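Local coordinates for galactose-1-phosphate uridylyltransferase (Pyrobaculum aerophilum str. IM2, PDB 6K9Z), which probably transfers uridylyl groups between UDP-glucose and hexose 1-phosphates such as galactose 1-phosphate, and carries bound zinc, iron(III) and UDP, at residues Arg154-Ala159 and His264-Ile269; Cys170-Ile175 and His205-Arg210. The protein carries 1 engineered substitution. All blocks are in the same frame, centred on the assembly; numbering follows the deposited sequence.

Interaction 1 (Arg154-Ala159 and His264-Ile269); sequences RAELQA and HLHFEI. With FE (Fe (III) ion), chain E; ZN (zinc ion), chain D.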
ATOM      1  N   ARG A 154       9.606   9.867  -4.219  1.00 18.08           N
ATOM      2  CA  ARG A 154      10.524   9.861  -5.376  1.00 19.55           C
ATOM      3  C   ARG A 154       9.687   9.875  -6.660  1.00 18.90           C
ATOM      4  O   ARG A 154      10.069  10.596  -7.588  1.00 18.27           O
ATOM      5  CB  ARG A 154      11.458   8.657  -5.394  1.00 23.14           C
ATOM      6  CG  ARG A 154      12.462   8.645  -6.548  1.00 26.94           C
ATOM      7  CD  ARG A 154      13.462   7.504  -6.436  1.00 32.16           C
ATOM      8  NE  ARG A 154      14.556   7.653  -5.428  1.00 37.56           N
ATOM      9  CZ  ARG A 154      14.577   7.135  -4.148  1.00 40.46           C
ATOM     10  NH1 ARG A 154      13.532   6.488  -3.647  1.00 38.29           N
ATOM     11  NH2 ARG A 154      15.664   7.288  -3.377  1.00 46.14           N
ATOM     12  N   ALA A 155       8.684   9.000  -6.786  1.00 18.61           N
ATOM     13  CA  ALA A 155       7.843   8.912  -8.009  1.00 19.21           C
ATOM     14  C   ALA A 155       7.203  10.305  -8.232  1.00 17.98           C
ATOM     15  O   ALA A 155       7.240  10.826  -9.374  1.00 18.07           O
ATOM     16  CB  ALA A 155       6.803   7.835  -7.851  1.00 20.05           C
ATOM     17  N   GLU A 156       6.709  10.940  -7.159  1.00 16.46           N
ATOM     18  CA  GLU A 156       6.004  12.239  -7.298  1.00 16.05           C
ATOM     19  C   GLU A 156       7.022  13.305  -7.742  1.00 16.25           C
ATOM     20  O   GLU A 156       6.671  14.158  -8.597  1.00 15.97           O
ATOM     21  CB  GLU A 156       5.324  12.674  -6.012  1.00 15.64           C
ATOM     22  CG  GLU A 156       4.239  11.753  -5.447  1.00 15.84           C
ATOM     23  CD  GLU A 156       3.276  12.385  -4.460  1.00 16.22           C
ATOM     24  OE1 GLU A 156       3.498  13.586  -4.065  1.00 16.29           O
ATOM     25  OE2 GLU A 156       2.283  11.719  -4.081  1.00 16.61           O
ATOM     26  N   LEU A 157       8.224  13.267  -7.189  1.00 16.51           N
ATOM     27  CA  LEU A 157       9.282  14.262  -7.507  1.00 17.41           C
ATOM     28  C   LEU A 157       9.651  14.118  -8.977  1.00 18.57           C
ATOM     29  O   LEU A 157       9.797  15.136  -9.698  1.00 18.92           O
ATOM     30  CB  LEU A 157      10.474  14.004  -6.603  1.00 17.95           C
ATOM     31  CG  LEU A 157      10.352  14.510  -5.164  1.00 17.77           C
ATOM     32  CD1 LEU A 157      11.381  13.844  -4.306  1.00 18.38           C
ATOM     33  CD2 LEU A 157      10.457  16.034  -5.062  1.00 18.42           C
ATOM     34  N   GLN A 158       9.817  12.881  -9.444  1.00 19.28           N
ATOM     35  CA  GLN A 158      10.242  12.655 -10.827  1.00 21.30           C
ATOM     36  C   GLN A 158       9.121  13.160 -11.752  1.00 21.23           C
ATOM     37  O   GLN A 158       9.425  13.878 -12.719  1.00 21.59           O
ATOM     38  CB  GLN A 158      10.649  11.196 -11.048  1.00 23.87           C
ATOM     39  CG  GLN A 158      11.121  10.945 -12.471  1.00 27.22           C
ATOM     40  CD  GLN A 158      12.411  11.693 -12.747  1.00 30.23           C
ATOM     41  OE1 GLN A 158      13.249  11.887 -11.853  1.00 33.01           O
ATOM     42  NE2 GLN A 158      12.613  12.115 -13.997  1.00 32.90           N
ATOM     43  N   ALA A 159       7.857  12.809 -11.528  1.00 20.14           N
ATOM     44  CA  ALA A 159       6.774  13.277 -12.422  1.00 21.03           C
ATOM     45  C   ALA A 159       6.700  14.813 -12.371  1.00 20.62           C
ATOM     46  O   ALA A 159       6.483  15.404 -13.449  1.00 22.31           O
ATOM     47  CB  ALA A 159       5.435  12.702 -12.016  1.00 20.92           C
ATOM     48  N   HIS A 264       5.936  20.802  -4.674  1.00 16.34           N
ATOM     49  CA  HIS A 264       5.091  21.593  -3.743  1.00 15.87           C
ATOM     50  C   HIS A 264       4.650  20.692  -2.583  1.00 15.15           C
ATOM     51  O   HIS A 264       4.046  19.643  -2.860  1.00 14.23           O
ATOM     52  CB  HIS A 264       3.902  22.093  -4.573  1.00 16.90           C
ATOM     53  CG  HIS A 264       3.099  23.216  -4.016  1.00 16.53           C
ATOM     54  ND1 HIS A 264       2.641  24.241  -4.812  1.00 17.46           N
ATOM     55  CD2 HIS A 264       2.606  23.447  -2.783  1.00 15.84           C
ATOM     56  CE1 HIS A 264       1.926  25.072  -4.091  1.00 17.31           C
ATOM     57  NE2 HIS A 264       1.888  24.609  -2.844  1.00 16.72           N
ATOM     58  N   LEU A 265       4.857  21.217  -1.324  1.00 14.82           N
ATOM     59  CA  LEU A 265       4.597  20.279  -0.223  1.00 14.49           C
ATOM     60  C   LEU A 265       3.097  20.127  -0.066  1.00 14.07           C
ATOM     61  O   LEU A 265       2.298  21.074  -0.431  1.00 14.50           O
ATOM     62  CB  LEU A 265       5.231  20.748   1.084  1.00 15.34           C
ATOM     63  CG  LEU A 265       4.764  22.067   1.674  1.00 15.95           C
ATOM     64  CD1 LEU A 265       3.457  21.991   2.438  1.00 16.27           C
ATOM     65  CD2 LEU A 265       5.842  22.599   2.642  1.00 16.87           C
ATOM     66  N   HIS A 266       2.596  19.094   0.508  1.00 13.37           N
ATOM     67  CA  HIS A 266       1.142  18.898   0.762  1.00 12.74           C
ATOM     68  C   HIS A 266       1.008  17.812   1.826  1.00 12.75           C
ATOM     69  O   HIS A 266       1.892  16.890   1.846  1.00 12.82           O
ATOM     70  CB  HIS A 266       0.387  18.546  -0.529  1.00 12.94           C
ATOM     71  CG  HIS A 266       1.059  17.485  -1.358  1.00 12.51           C
ATOM     72  ND1 HIS A 266       2.183  17.745  -2.159  1.00 12.38           N
ATOM     73  CD2 HIS A 266       0.763  16.186  -1.547  1.00 12.63           C
ATOM     74  CE1 HIS A 266       2.539  16.625  -2.780  1.00 13.83           C
ATOM     75  NE2 HIS A 266       1.668  15.676  -2.481  1.00 12.50           N
ATOM     76  N   PHE A 267      -0.044  17.882   2.632  1.00 12.75           N
ATOM     77  CA  PHE A 267      -0.464  16.790   3.519  1.00 13.38           C
ATOM     78  C   PHE A 267      -1.469  15.923   2.761  1.00 13.78           C
ATOM     79  O   PHE A 267      -2.374  16.483   2.122  1.00 14.53           O
ATOM     80  CB  PHE A 267      -1.034  17.313   4.823  1.00 13.81           C
ATOM     81  CG  PHE A 267      -0.009  17.973   5.708  1.00 14.15           C
ATOM     82  CD1 PHE A 267       0.354  19.299   5.474  1.00 15.14           C
ATOM     83  CD2 PHE A 267       0.598  17.283   6.729  1.00 15.56           C
ATOM     84  CE1 PHE A 267       1.269  19.936   6.312  1.00 15.59           C
ATOM     85  CE2 PHE A 267       1.474  17.932   7.580  1.00 15.59           C
ATOM     86  CZ  PHE A 267       1.883  19.215   7.321  1.00 15.92           C
ATOM     87  N   GLU A 268      -1.261  14.597   2.784  1.00 13.76           N
ATOM     88  CA  GLU A 268      -2.291  13.659   2.280  1.00 13.91           C
ATOM     89  C   GLU A 268      -2.939  13.025   3.510  1.00 13.85           C
ATOM     90  O   GLU A 268      -2.224  12.511   4.382  1.00 14.14           O
ATOM     91  CB  GLU A 268      -1.750  12.659   1.267  1.00 14.19           C
ATOM     92  CG  GLU A 268      -1.039  13.278   0.095  1.00 14.75           C
ATOM     93  CD  GLU A 268      -0.690  12.343  -1.029  1.00 15.79           C
ATOM     94  OE1 GLU A 268      -0.446  12.845  -2.133  1.00 16.72           O
ATOM     95  OE2 GLU A 268      -0.618  11.131  -0.767  1.00 16.72           O
ATOM     96  N   ILE A 269      -4.268  13.004   3.522  1.00 13.82           N
ATOM     97  CA  ILE A 269      -5.028  12.322   4.577  1.00 14.33           C
ATOM     98  C   ILE A 269      -5.891  11.240   3.910  1.00 14.54           C
ATOM     99  O   ILE A 269      -6.693  11.589   3.010  1.00 13.90           O
ATOM    100  CB  ILE A 269      -5.868  13.339   5.365  1.00 15.31           C
ATOM    101  CG1 ILE A 269      -5.057  14.409   6.083  1.00 15.46           C
ATOM    102  CG2 ILE A 269      -6.747  12.616   6.351  1.00 15.66           C
ATOM    103  CD1 ILE A 269      -5.895  15.635   6.417  1.00 16.89           C
TER
HETATM  104 FE    FE E 403       1.604  13.494  -2.866  1.00 14.53          FE
HETATM  105 ZN    ZN D 402       3.783  24.866  -6.746  1.00 18.40          ZN
HETATM  106  O   HOH W   1       0.378  13.838  -4.704  1.00 15.61           O

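Interaction 2 (Cys170-Ile175 and His205-Arg210); sequences CLHCRI and HIYPKR. With ZN (zinc ion), chain D.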
ATOM      1  N   CYS A 170       4.903  24.852 -12.088  1.00 29.69           N
ATOM      2  CA  CYS A 170       4.684  23.786 -11.083  1.00 26.40           C
ATOM      3  C   CYS A 170       3.264  23.191 -11.262  1.00 26.61           C
ATOM      4  O   CYS A 170       2.253  23.925 -11.153  1.00 28.91           O
ATOM      5  CB  CYS A 170       4.840  24.357  -9.671  1.00 24.31           C
ATOM      6  SG  CYS A 170       4.276  23.249  -8.355  1.00 20.86           S
ATOM      7  N   LEU A 171       3.211  21.853 -11.527  1.00 25.09           N
ATOM      8  CA  LEU A 171       1.909  21.144 -11.742  1.00 24.37           C
ATOM      9  C   LEU A 171       1.033  21.269 -10.493  1.00 21.89           C
ATOM     10  O   LEU A 171      -0.171  21.501 -10.632  1.00 22.27           O
ATOM     11  CB  LEU A 171       2.109  19.661 -12.051  1.00 24.66           C
ATOM     12  CG  LEU A 171       0.810  18.890 -12.310  1.00 25.18           C
ATOM     13  CD1 LEU A 171      -0.091  19.578 -13.327  1.00 27.62           C
ATOM     14  CD2 LEU A 171       1.150  17.486 -12.751  1.00 25.70           C
ATOM     15  N   HIS A 172       1.643  21.186  -9.308  1.00 20.04           N
ATOM     16  CA  HIS A 172       0.872  21.293  -8.040  1.00 18.53           C
ATOM     17  C   HIS A 172       0.211  22.673  -7.965  1.00 19.74           C
ATOM     18  O   HIS A 172      -0.950  22.757  -7.551  1.00 19.13           O
ATOM     19  CB  HIS A 172       1.791  21.080  -6.831  1.00 17.94           C
ATOM     20  CG  HIS A 172       2.481  19.760  -6.812  1.00 17.89           C
ATOM     21  ND1 HIS A 172       1.961  18.670  -6.152  1.00 17.12           N
ATOM     22  CD2 HIS A 172       3.650  19.356  -7.351  1.00 18.75           C
ATOM     23  CE1 HIS A 172       2.776  17.648  -6.291  1.00 17.75           C
ATOM     24  NE2 HIS A 172       3.820  18.044  -7.017  1.00 18.30           N
ATOM     25  N   CYS A 173       0.941  23.712  -8.364  1.00 20.81           N
ATOM     26  CA  CYS A 173       0.400  25.099  -8.333  1.00 22.46           C
ATOM     27  C   CYS A 173      -0.877  25.120  -9.227  1.00 24.62           C
ATOM     28  O   CYS A 173      -1.930  25.768  -8.864  1.00 26.13           O
ATOM     29  CB  CYS A 173       1.447  26.104  -8.818  1.00 23.53           C
ATOM     30  SG  CYS A 173       2.555  26.685  -7.484  1.00 21.63           S
ATOM     31  N   ARG A 174      -0.769  24.501 -10.394  1.00 26.75           N
ATOM     32  CA  ARG A 174      -1.875  24.497 -11.412  1.00 30.01           C
ATOM     33  C   ARG A 174      -3.086  23.772 -10.808  1.00 27.82           C
ATOM     34  O   ARG A 174      -4.197  24.252 -10.931  1.00 28.42           O
ATOM     35  CB  ARG A 174      -1.357  23.865 -12.698  1.00 33.63           C
ATOM     36  CG  ARG A 174      -0.177  24.612 -13.312  1.00 38.76           C
ATOM     37  CD  ARG A 174      -0.599  25.890 -14.027  1.00 45.38           C
ATOM     38  NE  ARG A 174      -1.835  25.693 -14.791  1.00 52.13           N
ATOM     39  CZ  ARG A 174      -2.004  24.880 -15.857  1.00 56.48           C
ATOM     40  NH1 ARG A 174      -1.005  24.135 -16.307  1.00 57.98           N
ATOM     41  NH2 ARG A 174      -3.190  24.813 -16.458  1.00 57.60           N
ATOM     42  N   ILE A 175      -2.865  22.632 -10.177  1.00 26.02           N
ATOM     43  CA  ILE A 175      -3.960  21.842  -9.548  1.00 24.60           C
ATOM     44  C   ILE A 175      -4.626  22.656  -8.421  1.00 24.10           C
ATOM     45  O   ILE A 175      -5.879  22.813  -8.399  1.00 24.69           O
ATOM     46  CB  ILE A 175      -3.436  20.472  -9.104  1.00 23.35           C
ATOM     47  CG1 ILE A 175      -3.132  19.576 -10.298  1.00 24.54           C
ATOM     48  CG2 ILE A 175      -4.449  19.836  -8.161  1.00 22.66           C
ATOM     49  CD1 ILE A 175      -2.410  18.279  -9.967  1.00 23.85           C
ATOM     50  N   HIS A 205      -6.327  16.248   0.338  1.00 14.67           N
ATOM     51  CA  HIS A 205      -4.957  16.819   0.254  1.00 14.35           C
ATOM     52  C   HIS A 205      -5.007  18.274   0.701  1.00 14.10           C
ATOM     53  O   HIS A 205      -5.985  18.997   0.308  1.00 14.38           O
ATOM     54  CB  HIS A 205      -4.422  16.666  -1.154  1.00 14.64           C
ATOM     55  CG  HIS A 205      -4.109  15.268  -1.535  1.00 14.26           C
ATOM     56  ND1 HIS A 205      -3.345  14.981  -2.618  1.00 14.44           N
ATOM     57  CD2 HIS A 205      -4.515  14.094  -0.992  1.00 14.83           C
ATOM     58  CE1 HIS A 205      -3.277  13.669  -2.749  1.00 14.41           C
ATOM     59  NE2 HIS A 205      -4.011  13.097  -1.763  1.00 14.47           N
ATOM     60  N   ILE A 206      -4.033  18.687   1.495  1.00 13.50           N
ATOM     61  CA  ILE A 206      -3.991  20.056   2.052  1.00 13.97           C
ATOM     62  C   ILE A 206      -2.711  20.680   1.483  1.00 13.92           C
ATOM     63  O   ILE A 206      -1.568  20.274   1.866  1.00 14.37           O
ATOM     64  CB  ILE A 206      -4.107  20.063   3.576  1.00 14.49           C
ATOM     65  CG1 ILE A 206      -5.379  19.308   4.019  1.00 14.81           C
ATOM     66  CG2 ILE A 206      -4.079  21.479   4.141  1.00 14.84           C
ATOM     67  CD1 ILE A 206      -5.630  19.260   5.520  1.00 15.17           C
ATOM     68  N   TYR A 207      -2.891  21.723   0.689  1.00 14.25           N
ATOM     69  CA  TYR A 207      -1.766  22.405   0.006  1.00 13.84           C
ATOM     70  C   TYR A 207      -1.688  23.857   0.406  1.00 14.49           C
ATOM     71  O   TYR A 207      -2.715  24.519   0.593  1.00 14.68           O
ATOM     72  CB  TYR A 207      -1.929  22.436  -1.506  1.00 14.29           C
ATOM     73  CG  TYR A 207      -1.459  21.218  -2.258  1.00 14.00           C
ATOM     74  CD1 TYR A 207      -2.276  20.105  -2.434  1.00 14.11           C
ATOM     75  CD2 TYR A 207      -0.245  21.235  -2.910  1.00 14.00           C
ATOM     76  CE1 TYR A 207      -1.852  19.024  -3.195  1.00 14.18           C
ATOM     77  CE2 TYR A 207       0.192  20.172  -3.661  1.00 14.10           C
ATOM     78  CZ  TYR A 207      -0.616  19.066  -3.829  1.00 14.26           C
ATOM     79  OH  TYR A 207      -0.140  18.035  -4.595  1.00 14.07           O
ATOM     80  N   PRO A 208      -0.466  24.399   0.503  1.00 14.28           N
ATOM     81  CA  PRO A 208      -0.323  25.842   0.682  1.00 15.51           C
ATOM     82  C   PRO A 208      -0.619  26.530  -0.657  1.00 16.36           C
ATOM     83  O   PRO A 208      -0.293  26.011  -1.747  1.00 16.98           O
ATOM     84  CB  PRO A 208       1.141  25.982   1.121  1.00 15.06           C
ATOM     85  CG  PRO A 208       1.854  24.854   0.383  1.00 15.05           C
ATOM     86  CD  PRO A 208       0.824  23.731   0.300  1.00 14.41           C
ATOM     87  N   LYS A 209      -1.265  27.700  -0.560  1.00 17.42           N
ATOM     88  CA  LYS A 209      -1.629  28.481  -1.758  1.00 18.83           C
ATOM     89  C   LYS A 209      -0.350  29.084  -2.359  1.00 20.14           C
ATOM     90  O   LYS A 209      -0.335  29.288  -3.561  1.00 21.50           O
ATOM     91  CB  LYS A 209      -2.648  29.548  -1.364  1.00 19.49           C
ATOM     92  CG  LYS A 209      -4.048  28.983  -1.161  1.00 20.21           C
ATOM     93  CD  LYS A 209      -5.026  29.981  -0.547  1.00 21.04           C
ATOM     94  CE  LYS A 209      -6.460  29.504  -0.645  1.00 21.19           C
ATOM     95  NZ  LYS A 209      -7.425  30.590  -0.326  1.00 22.12           N
ATOM     96  N   ARG A 210       0.616  29.453  -1.527  1.00 20.28           N
ATOM     97  CA  ARG A 210       1.946  29.887  -1.994  1.00 21.75           C
ATOM     98  C   ARG A 210       2.777  28.642  -2.271  1.00 20.01           C
ATOM     99  O   ARG A 210       2.618  27.670  -1.541  1.00 18.99           O
ATOM    100  CB  ARG A 210       2.594  30.860  -1.004  1.00 25.24           C
ATOM    101  CG  ARG A 210       2.074  32.280  -1.176  1.00 31.36           C
ATOM    102  CD  ARG A 210       2.833  33.218  -0.257  1.00 36.21           C
ATOM    103  NE  ARG A 210       2.208  33.016   1.046  1.00 42.37           N
ATOM    104  CZ  ARG A 210       2.385  33.773   2.125  1.00 42.86           C
ATOM    105  NH1 ARG A 210       1.720  33.478   3.232  1.00 39.48           N
ATOM    106  NH2 ARG A 210       3.223  34.802   2.090  1.00 45.88           N
TER
HETATM  107 ZN    ZN D 402       3.783  24.866  -6.746  1.00 18.40          ZN

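Interaction 1 (Arg154-Ala159 and His264-Ile269)
OE1 of Glu156 lies 3.2 Å from NE2 of His266, yet no hydrogen bond joins them, because both atoms are committed to the same iron(III) ion. Glu156 OE1 meets the iron at 2.2 Å and also accepts a hydrogen bond from Tyr263 OH. Glu156 OE2 reaches the iron at 2.3 Å, so the carboxylate chelates through both oxygens; the chain is extended beyond CG (chi2 -161°), carrying it from the helix to the metal. It lies almost flat with the imidazole of His266, the two planes only 6° apart, and OE1 sits at the edge of that ring. NE2 of His266 binds the iron at 2.2 Å, while His266 ND1 donates to His264 O (2.8 Å), a bond that fixes the ring's rotation and aims NE2 at the metal. Glu268 behaves differently: Glu268 OE1 alone binds the iron, at 2.3 Å, and Glu268 OE2 is hydrogen-bonded to Tyr270 OH. Its carboxylate is turned 48° from that of Glu156, leaving OE1 of Glu268 3.5 Å from OE2 of Glu156, a proximity of negative groups that the cation probably offsets. A water oxygen 2.2 Å from the iron and the imidazole of His252 complete the coordination. Phe8 of the second subunit packs against Glu156, so the site borders the dimer interface. In the fold, helix 151-167 is thus tied by metal to one face of strand 266-271, which lies between strands 247-252 and 202-208 of the antiparallel sheet, while Phe267 and Ile269 turn from the opposite face to helix 220-240.

Interaction 2 (Cys170-Ile175 and His205-Arg210)
His172 and Tyr207 touch edge against edge, with no ring-over-ring overlap, the two side chains running nearly perpendicular. The ring planes are inclined at 41° with centroids 5.6 Å apart, so the polar atoms meet at the ring edges and the rings do not stack. ND1 of His172 and OH of Tyr207 share a hydrogen bond of 2.7 Å at an angle of 157°, each atom lying close to the plane of the other's ring; either could be the donor. Beside this bond the approach is closely packed, with CB of His172 3.7 Å from CE2 of Tyr207. The imidazole reaches across from the helix because CG stands opposite the carbonyl carbon (chi1 -59°), which carries it toward the strand. Its second nitrogen, NE2, is hydrogen-bonded to Ser160 OG, so the ring is held at both nitrogens, and Phe8 of the second subunit stacks on it. With an alanine in place of His172, Tyr207 OH and Ser160 OG would probably lose their imidazole partner, and a gap would open beside Phe8 of the second subunit. Tyr207, for its part, stacks against the ring of His266. On the helix, Cys170 and Cys173, which bracket His172, turn to the zinc ion instead: Cys170 SG binds it at 2.3 Å and Cys173 SG at 2.3 Å. Cys170 also serves as N-cap, its SG accepting from Cys173 N at 3.4 Å. His211 and His264 complete the zinc shell. This is a CxxC Cys2His2 zinc site with its cysteines at the start of a helix; the same ligand set recurs in the N-terminal half at Cys30, Cys33, His86 and His138.

How the interactions relate
Two metal sites are knitted together here through neighbouring strands. The centres of interactions 1 and 2 lie about 10 Å apart, and Phe267 O and Ile206 N, 2.8 Å apart and probably hydrogen-bonded, join their strands. His264 links the two contacts: it is a ligand of the zinc ion that the cysteines of interaction 2 also bind, while His264 NE2 probably bonds to Pro208 O at 2.8 Å. OH of Tyr207 lies 5.2 Å from the iron, placing this residue in a second shell to interaction 1. The chain's UDP pocket draws on other residues, among them Asn50, Arg51 and Tyr144. Phe140, an engineered substitution at the predicted active-site position, belongs to neither contact.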